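Local coordinates for carbon monoxide oxidation system transcription regulator CooA-1 (Carboxydothermus hydrogenoformans, PDB 6CPB), which probably acts as a haem-dependent, carbon monoxide-sensing transcription factor that binds DNA, here represented by its N-terminal haem domain, at residues 34-37 with 43-46. Numbering follows the deposited sequence.
Sequences ILYT and NLVF
Two sheets of the jelly-roll-like sensor domain meet where Tyr36 of strand 34-36 reaches over to Leu44 and Phe46 of strand 44-50. The axes of the two short strand segments come no closer than 10.6 Å, and side chains fill the space between them. Leu35 and Tyr36 both face Ile83 in a classic beta bulge, and both direct their side chains inward. With CG anti to its carbonyl carbon (chi1 -60°), Tyr36 sends its ring across to the facing strand. There its CE2 lies 3.9 Å from CD1 of Phe46; the two rings sit obliquely, planes at 43°, and the side chains run past each other in opposite directions. Elsewhere on the ring, CE1 and OH of Tyr36 each lie 3.8 Å from CD1 of Leu44, the leucine coming across at about a right angle. Leu35 adds a looser contact, its CD2 4.4 Å from CE2 of Phe46. Were Tyr36 cut back to an alanine, Phe46 and CD1 of Leu44 would probably lose the ring they lean on, leaving a gap between the sheets. Ile91 and Tyr93 pack against the same cluster. Such apolar closure between two antiparallel sheets is typical of the cyclic nucleotide-binding fold of the cupin clan.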
# COMPACT_ATOMS: atom_id res chain seq x y z
N ILE A 34 -15.64 -4.79 -16.36
CA ILE A 34 -15.14 -3.81 -15.40
C ILE A 34 -15.76 -4.13 -14.04
O ILE A 34 -16.99 -4.08 -13.89
CB ILE A 34 -15.50 -2.39 -15.84
CG1 ILE A 34 -15.02 -2.12 -17.27
CG2 ILE A 34 -14.94 -1.39 -14.83
CD1 ILE A 34 -13.56 -2.31 -17.49
N LEU A 35 -14.92 -4.42 -13.04
CA LEU A 35 -15.40 -4.69 -11.69
C LEU A 35 -15.80 -3.42 -10.97
O LEU A 35 -16.89 -3.34 -10.39
CB LEU A 35 -14.33 -5.41 -10.86
CG LEU A 35 -14.13 -6.90 -11.09
CD1 LEU A 35 -13.53 -7.20 -12.46
CD2 LEU A 35 -13.26 -7.46 -10.00
N TYR A 36 -14.91 -2.43 -10.95
CA TYR A 36 -15.11 -1.20 -10.20
C TYR A 36 -14.35 -0.08 -10.91
O TYR A 36 -13.45 -0.34 -11.72
CB TYR A 36 -14.61 -1.29 -8.75
CG TYR A 36 -15.27 -2.36 -7.93
CD1 TYR A 36 -16.60 -2.25 -7.54
CD2 TYR A 36 -14.58 -3.51 -7.54
CE1 TYR A 36 -17.21 -3.24 -6.79
CE2 TYR A 36 -15.19 -4.50 -6.79
CZ TYR A 36 -16.50 -4.35 -6.42
OH TYR A 36 -17.09 -5.35 -5.67
N THR A 37 -14.70 1.16 -10.58
CA THR A 37 -14.09 2.33 -11.18
C THR A 37 -13.72 3.31 -10.08
O THR A 37 -14.12 3.14 -8.92
CB THR A 37 -15.04 3.04 -12.16
OG1 THR A 37 -16.12 3.61 -11.43
CG2 THR A 37 -15.55 2.10 -13.22
N ASN A 43 -17.28 1.88 -0.36
CA ASN A 43 -15.90 1.63 0.06
C ASN A 43 -15.81 0.17 0.48
O ASN A 43 -16.32 -0.23 1.53
CB ASN A 43 -15.52 2.57 1.20
CG ASN A 43 -14.05 2.57 1.46
OD1 ASN A 43 -13.35 1.64 1.07
ND2 ASN A 43 -13.55 3.63 2.10
N LEU A 44 -15.20 -0.64 -0.38
CA LEU A 44 -15.24 -2.08 -0.26
C LEU A 44 -13.83 -2.65 -0.39
O LEU A 44 -12.96 -2.06 -1.05
CB LEU A 44 -16.07 -2.69 -1.40
CG LEU A 44 -17.47 -2.17 -1.71
CD1 LEU A 44 -17.87 -2.74 -3.06
CD2 LEU A 44 -18.44 -2.59 -0.62
N VAL A 45 -13.64 -3.82 0.20
CA VAL A 45 -12.45 -4.63 0.03
C VAL A 45 -12.87 -5.89 -0.72
O VAL A 45 -13.90 -6.48 -0.39
CB VAL A 45 -11.84 -4.97 1.40
CG1 VAL A 45 -10.73 -5.99 1.27
CG2 VAL A 45 -11.36 -3.70 2.07
N PHE A 46 -12.10 -6.27 -1.73
CA PHE A 46 -12.42 -7.47 -2.49
C PHE A 46 -11.20 -8.35 -2.66
O PHE A 46 -10.07 -7.87 -2.81
CB PHE A 46 -13.04 -7.15 -3.85
CG PHE A 46 -12.09 -6.56 -4.85
CD1 PHE A 46 -11.87 -5.20 -4.90
CD2 PHE A 46 -11.39 -7.39 -5.73
CE1 PHE A 46 -10.96 -4.66 -5.82
CE2 PHE A 46 -10.50 -6.86 -6.64
CZ PHE A 46 -10.28 -5.51 -6.69